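Local atomic coordinates of anopheles gambiae adenosine kinase (Anopheles gambiae, PDB entry 3LOO), a protein that catalyses the ATP-dependent phosphorylation of adenosine to AMP. Residues 82-94 against 317-329. Numbering follows the deposited sequence.
With B4P (bis(adenosine)-5'-tetraphosphate), chain D.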
loop_
_atom_site.group_PDB
_atom_site.type_symbol
_atom_site.label_atom_id
_atom_site.label_comp_id
_atom_site.label_asym_id
_atom_site.label_seq_id
_atom_site.Cartn_x
_atom_site.Cartn_y
_atom_site.Cartn_z
ATOM N N SER A 82 -2.037 -2.628 -3.285
ATOM C CA SER A 82 -1.371 -1.439 -2.749
ATOM C C SER A 82 0.182 -1.535 -2.742
ATOM O O SER A 82 0.851 -0.717 -3.346
ATOM C CB SER A 82 -1.881 -1.181 -1.332
ATOM O OG SER A 82 -1.296 -0.004 -0.814
ATOM N N VAL A 83 0.727 -2.520 -2.043
ATOM C CA VAL A 83 2.171 -2.650 -1.879
ATOM C C VAL A 83 2.818 -2.970 -3.233
ATOM O O VAL A 83 3.865 -2.424 -3.565
ATOM C CB VAL A 83 2.546 -3.787 -0.836
ATOM C CG1 VAL A 83 4.091 -4.014 -0.807
ATOM C CG2 VAL A 83 2.016 -3.433 0.535
ATOM N N GLN A 84 2.188 -3.852 -4.016
ATOM C CA GLN A 84 2.648 -4.101 -5.375
ATOM C C GLN A 84 2.779 -2.831 -6.224
ATOM O O GLN A 84 3.824 -2.630 -6.873
ATOM C CB GLN A 84 1.788 -5.155 -6.087
ATOM C CG GLN A 84 2.512 -5.708 -7.318
ATOM C CD GLN A 84 1.913 -7.010 -7.846
ATOM O OE1 GLN A 84 2.653 -7.925 -8.174
ATOM N NE2 GLN A 84 0.570 -7.069 -7.990
ATOM N N ASN A 85 1.739 -1.995 -6.216
ATOM C CA ASN A 85 1.747 -0.713 -6.914
ATOM C C ASN A 85 2.934 0.156 -6.464
ATOM O O ASN A 85 3.618 0.748 -7.288
ATOM C CB ASN A 85 0.504 0.130 -6.575
ATOM C CG ASN A 85 -0.776 -0.324 -7.279
ATOM O OD1 ASN A 85 -0.756 -1.034 -8.285
ATOM N ND2 ASN A 85 -1.915 0.081 -6.702
ATOM N N SER A 86 3.122 0.263 -5.143
ATOM C CA SER A 86 4.181 1.093 -4.585
ATOM C C SER A 86 5.577 0.602 -5.025
ATOM O O SER A 86 6.435 1.395 -5.410
ATOM C CB SER A 86 4.050 1.150 -3.056
ATOM O OG SER A 86 2.950 1.977 -2.656
ATOM N N LEU A 87 5.800 -0.705 -4.951
ATOM C CA LEU A 87 7.077 -1.274 -5.394
ATOM C C LEU A 87 7.318 -1.104 -6.919
ATOM O O LEU A 87 8.460 -0.863 -7.345
ATOM C CB LEU A 87 7.201 -2.732 -4.932
ATOM C CG LEU A 87 7.854 -2.889 -3.570
ATOM C CD1 LEU A 87 7.180 -2.141 -2.432
ATOM C CD2 LEU A 87 7.987 -4.408 -3.224
ATOM N N ARG A 88 6.250 -1.154 -7.721
ATOM C CA ARG A 88 6.365 -0.921 -9.164
ATOM C C ARG A 88 6.757 0.544 -9.452
ATOM O O ARG A 88 7.664 0.793 -10.258
ATOM C CB ARG A 88 5.081 -1.342 -9.913
ATOM C CG ARG A 88 4.803 -2.885 -9.919
ATOM C CD ARG A 88 3.418 -3.222 -10.554
ATOM N NE ARG A 88 3.330 -2.520 -11.844
ATOM C CZ ARG A 88 2.249 -1.933 -12.347
ATOM N NH1 ARG A 88 1.082 -1.948 -11.707
ATOM N NH2 ARG A 88 2.344 -1.317 -13.520
ATOM N N VAL A 89 6.111 1.490 -8.763
ATOM C CA VAL A 89 6.488 2.906 -8.865
ATOM C C VAL A 89 7.930 3.152 -8.398
ATOM O O VAL A 89 8.693 3.804 -9.107
ATOM C CB VAL A 89 5.431 3.865 -8.180
ATOM C CG1 VAL A 89 5.916 5.377 -8.129
ATOM C CG2 VAL A 89 4.054 3.712 -8.865
ATOM N N ALA A 90 8.306 2.631 -7.221
ATOM C CA ALA A 90 9.681 2.699 -6.763
ATOM C C ALA A 90 10.733 2.127 -7.756
ATOM O O ALA A 90 11.801 2.720 -7.947
ATOM C CB ALA A 90 9.830 2.013 -5.387
ATOM N N GLN A 91 10.456 0.969 -8.346
ATOM C CA GLN A 91 11.327 0.390 -9.361
ATOM C C GLN A 91 11.422 1.248 -10.645
ATOM O O GLN A 91 12.514 1.405 -11.247
ATOM C CB GLN A 91 10.843 -1.023 -9.681
ATOM C CG GLN A 91 11.341 -2.033 -8.684
ATOM C CD GLN A 91 12.872 -2.237 -8.752
ATOM O OE1 GLN A 91 13.548 -1.826 -9.708
ATOM N NE2 GLN A 91 13.399 -2.895 -7.757
ATOM N N TRP A 92 10.295 1.820 -11.038
ATOM C CA TRP A 92 10.261 2.630 -12.241
ATOM C C TRP A 92 11.198 3.818 -12.047
ATOM O O TRP A 92 12.029 4.127 -12.915
ATOM C CB TRP A 92 8.835 3.072 -12.566
ATOM C CG TRP A 92 8.820 4.126 -13.639
ATOM C CD1 TRP A 92 9.202 3.976 -14.959
ATOM C CD2 TRP A 92 8.429 5.486 -13.492
ATOM N NE1 TRP A 92 9.063 5.167 -15.635
ATOM C CE2 TRP A 92 8.593 6.112 -14.759
ATOM C CE3 TRP A 92 7.951 6.245 -12.418
ATOM C CZ2 TRP A 92 8.311 7.467 -14.970
ATOM C CZ3 TRP A 92 7.655 7.600 -12.637
ATOM C CH2 TRP A 92 7.840 8.188 -13.908
ATOM N N ILE A 93 11.097 4.457 -10.883
ATOM C CA ILE A 93 11.993 5.569 -10.524
ATOM C C ILE A 93 13.460 5.102 -10.389
ATOM O O ILE A 93 14.372 5.728 -10.914
ATOM C CB ILE A 93 11.491 6.297 -9.241
ATOM C CG1 ILE A 93 10.088 6.892 -9.480
ATOM C CG2 ILE A 93 12.515 7.367 -8.749
ATOM C CD1 ILE A 93 9.380 7.324 -8.245
ATOM N N LEU A 94 13.692 3.984 -9.722
ATOM C CA LEU A 94 15.051 3.508 -9.536
ATOM C C LEU A 94 15.755 3.158 -10.852
ATOM O O LEU A 94 16.962 3.398 -10.990
ATOM C CB LEU A 94 15.040 2.276 -8.641
ATOM C CG LEU A 94 15.462 2.291 -7.159
ATOM C CD1 LEU A 94 15.706 3.658 -6.492
ATOM C CD2 LEU A 94 14.581 1.325 -6.323
ATOM N N ASP A 317 -0.550 5.047 -3.383
ATOM C CA ASP A 317 0.450 3.986 -3.547
ATOM C C ASP A 317 1.707 4.479 -4.252
ATOM O O ASP A 317 2.819 4.112 -3.858
ATOM C CB ASP A 317 -0.124 2.735 -4.241
ATOM C CG ASP A 317 -1.395 2.170 -3.519
ATOM O OD1 ASP A 317 -1.559 2.361 -2.289
ATOM O OD2 ASP A 317 -2.223 1.519 -4.205
ATOM N N ALA A 318 1.497 5.329 -5.267
ATOM C CA ALA A 318 2.543 5.970 -6.027
ATOM C C ALA A 318 3.314 6.975 -5.207
ATOM O O ALA A 318 4.538 7.137 -5.410
ATOM C CB ALA A 318 1.903 6.727 -7.274
ATOM N N PHE A 319 2.598 7.672 -4.320
ATOM C CA PHE A 319 3.252 8.566 -3.373
ATOM C C PHE A 319 4.264 7.762 -2.561
ATOM O O PHE A 319 5.421 8.167 -2.434
ATOM C CB PHE A 319 2.268 9.231 -2.418
ATOM C CG PHE A 319 2.953 10.012 -1.338
ATOM C CD1 PHE A 319 3.361 11.338 -1.559
ATOM C CD2 PHE A 319 3.260 9.402 -0.126
ATOM C CE1 PHE A 319 4.047 12.049 -0.579
ATOM C CE2 PHE A 319 3.963 10.107 0.867
ATOM C CZ PHE A 319 4.358 11.421 0.649
ATOM N N VAL A 320 3.842 6.629 -2.031
ATOM C CA VAL A 320 4.772 5.771 -1.250
ATOM C C VAL A 320 5.924 5.215 -2.107
ATOM O O VAL A 320 7.068 5.227 -1.672
ATOM C CB VAL A 320 4.057 4.631 -0.493
ATOM C CG1 VAL A 320 5.098 3.659 0.180
ATOM C CG2 VAL A 320 3.158 5.210 0.622
ATOM N N GLY A 321 5.630 4.739 -3.315
ATOM C CA GLY A 321 6.720 4.310 -4.222
ATOM C C GLY A 321 7.790 5.397 -4.436
ATOM O O GLY A 321 8.962 5.094 -4.411
ATOM N N GLY A 322 7.378 6.645 -4.657
ATOM C CA GLY A 322 8.306 7.771 -4.861
ATOM C C GLY A 322 9.153 7.989 -3.612
ATOM O O GLY A 322 10.372 8.169 -3.691
ATOM N N PHE A 323 8.490 7.980 -2.455
ATOM C CA PHE A 323 9.146 8.101 -1.148
ATOM C C PHE A 323 10.209 7.024 -0.955
ATOM O O PHE A 323 11.364 7.327 -0.545
ATOM C CB PHE A 323 8.103 8.026 -0.009
ATOM C CG PHE A 323 8.696 8.127 1.391
ATOM C CD1 PHE A 323 8.648 9.339 2.093
ATOM C CD2 PHE A 323 9.282 7.030 1.997
ATOM C CE1 PHE A 323 9.190 9.459 3.383
ATOM C CE2 PHE A 323 9.807 7.126 3.288
ATOM C CZ PHE A 323 9.767 8.347 3.988
ATOM N N LEU A 324 9.838 5.778 -1.234
ATOM C CA LEU A 324 10.748 4.622 -1.013
ATOM C C LEU A 324 11.936 4.676 -2.005
ATOM O O LEU A 324 13.038 4.284 -1.664
ATOM C CB LEU A 324 10.009 3.286 -1.188
ATOM C CG LEU A 324 9.029 2.879 -0.065
ATOM C CD1 LEU A 324 8.239 1.692 -0.514
ATOM C CD2 LEU A 324 9.804 2.525 1.204
ATOM N N ALA A 325 11.694 5.121 -3.237
ATOM C CA ALA A 325 12.794 5.249 -4.208
ATOM C C ALA A 325 13.916 6.179 -3.681
ATOM O O ALA A 325 15.120 5.952 -3.936
ATOM C CB ALA A 325 12.262 5.742 -5.533
ATOM N N GLN A 326 13.532 7.248 -2.983
ATOM C CA GLN A 326 14.523 8.178 -2.452
ATOM C C GLN A 326 15.118 7.685 -1.157
ATOM O O GLN A 326 16.288 7.950 -0.885
ATOM C CB GLN A 326 13.960 9.590 -2.290
ATOM C CG GLN A 326 13.528 10.191 -3.622
ATOM C CD GLN A 326 14.594 10.060 -4.722
ATOM O OE1 GLN A 326 15.793 10.148 -4.464
ATOM N NE2 GLN A 326 14.151 9.857 -5.954
ATOM N N LEU A 327 14.318 6.957 -0.371
ATOM C CA LEU A 327 14.753 6.450 0.920
ATOM C C LEU A 327 15.890 5.450 0.713
ATOM O O LEU A 327 16.870 5.455 1.467
ATOM C CB LEU A 327 13.591 5.744 1.651
ATOM C CG LEU A 327 13.875 5.310 3.092
ATOM C CD1 LEU A 327 14.025 6.534 4.012
ATOM C CD2 LEU A 327 12.790 4.340 3.666
ATOM N N LEU A 328 15.728 4.592 -0.296
ATOM C CA LEU A 328 16.727 3.597 -0.675
ATOM C C LEU A 328 18.045 4.246 -1.132
ATOM O O LEU A 328 19.090 3.653 -0.984
ATOM C CB LEU A 328 16.175 2.624 -1.743
ATOM C CG LEU A 328 15.496 1.343 -1.204
ATOM C CD1 LEU A 328 14.383 1.643 -0.203
ATOM C CD2 LEU A 328 14.950 0.478 -2.344
ATOM N N GLN A 329 17.970 5.470 -1.658
ATOM C CA GLN A 329 19.134 6.231 -2.082
ATOM C C GLN A 329 19.633 7.150 -0.964
ATOM O O GLN A 329 20.328 8.119 -1.253
ATOM C CB GLN A 329 18.764 7.048 -3.325
ATOM C CG GLN A 329 18.415 6.155 -4.510
ATOM C CD GLN A 329 18.087 6.926 -5.741
ATOM O OE1 GLN A 329 16.939 7.331 -5.972
ATOM N NE2 GLN A 329 19.088 7.129 -6.565
HETATM P PA B4P D . -6.854 4.263 -4.343
HETATM O O1A B4P D . -6.921 4.670 -5.807
HETATM O O2A B4P D . -8.175 4.123 -3.590
HETATM O O3A B4P D . -6.107 5.471 -3.595
HETATM P PB B4P D . -4.765 5.235 -2.767
HETATM O O1B B4P D . -3.592 4.893 -3.688
HETATM O O2B B4P D . -4.992 4.421 -1.504
HETATM O O3B B4P D . -4.801 6.879 -2.523
HETATM P PG B4P D . -4.884 7.670 -1.123
HETATM O O1G B4P D . -6.285 8.025 -0.755
HETATM O O2G B4P D . -4.146 6.824 -0.104
HETATM O O3G B4P D . -4.033 9.002 -1.374
HETATM P PD B4P D . -4.491 10.543 -1.509
HETATM O O1D B4P D . -5.770 10.578 -2.262
HETATM O O2D B4P D . -4.352 11.290 -0.213
HETATM O O5E B4P D . -5.936 2.934 -4.165
HETATM C C5E B4P D . -6.210 1.981 -5.168
HETATM C C4E B4P D . -5.538 0.653 -4.964
HETATM O O4E B4P D . -5.892 0.031 -3.728
HETATM C C3E B4P D . -6.051 -0.287 -6.020
HETATM O O3E B4P D . -4.975 -0.396 -6.973
HETATM C C2E B4P D . -6.266 -1.613 -5.298
HETATM O O2E B4P D . -5.648 -2.748 -5.917
HETATM C C1E B4P D . -5.719 -1.353 -3.882
HETATM N N9A B4P D . -6.532 -2.083 -2.891
HETATM C C8A B4P D . -7.841 -1.887 -2.559
HETATM N N7A B4P D . -8.175 -2.803 -1.603
HETATM C C5A B4P D . -7.094 -3.600 -1.354
HETATM C C6A B4P D . -6.827 -4.677 -0.492
HETATM N N6A B4P D . -7.770 -5.223 0.337
HETATM N N1A B4P D . -5.595 -5.246 -0.517
HETATM C C2A B4P D . -4.611 -4.759 -1.314
HETATM N N3A B4P D . -4.839 -3.721 -2.135
HETATM C C4A B4P D . -6.059 -3.125 -2.164
HETATM O O5F B4P D . -3.352 11.029 -2.526
HETATM C C5F B4P D . -1.979 10.706 -2.332
HETATM C C4F B4P D . -1.178 11.708 -3.161
HETATM O O4F B4P D . -1.679 11.817 -4.505
HETATM C C3F B4P D . -1.343 13.118 -2.621
HETATM O O3F B4P D . -0.488 13.304 -1.500
HETATM C C2F B4P D . -0.973 13.967 -3.822
HETATM O O2F B4P D . 0.459 14.093 -3.929
HETATM C C1F B4P D . -1.553 13.157 -4.997
HETATM N N9B B4P D . -2.924 13.693 -5.275
HETATM C C8B B4P D . -4.087 13.130 -4.890
HETATM N N7B B4P D . -5.144 13.878 -5.291
HETATM C C5B B4P D . -4.675 14.957 -5.951
HETATM C C6B B4P D . -5.241 16.068 -6.570
HETATM N N6B B4P D . -6.592 16.196 -6.586
HETATM N N1B B4P D . -4.435 16.998 -7.168
HETATM C C2B B4P D . -3.084 16.871 -7.156
HETATM N N3B B4P D . -2.473 15.812 -6.554
HETATM C C4B B4P D . -3.208 14.837 -5.935
#
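Ser86 and Gly321 mark the tight crossing of helices 82-94 and 315-328: their CA atoms lie 4.1 Å apart, and the axes of the short segments approach to 7.2 Å at -46°. With no side chain on Gly321, its CA sits 3.2 Å from Ser86 O, while Ala90 CB rests 3.3 Å from Gly321 O. Val89 straddles Ala318, CG1 on its carbonyl oxygen and CG2 beside its CB. Ser86 OG, turned back beside its own backbone N (chi1 -74°), gives Asp317 O a very short hydrogen bond. At the ligand end, both carboxylate oxygens of Asp317 are held: Ser82 OG donates to OD1 from above the plane (2.8 Å), whereas Asn85 ND2 reaches OD2 on its anti side (2.9 Å, N-H...O 166°). Asn85 ND2 also bonds O3E of the B4P ribose. Toward the C-terminal ends Ile93 CG2 still meets Ala325 CB at 3.6 Å, but partly exposed Leu94 touches mainly through methyl tips and Gln329 borders solvent. Asp317, the probable catalytic base by family analogy, closes the Gly-Ala-Gly-Asp sequence that begins at Gly314; the backbone N-H groups of both residues bond B4P at the start of helix 315-328, consistent with the anion hole of the pfkB (ribokinase-like) active site.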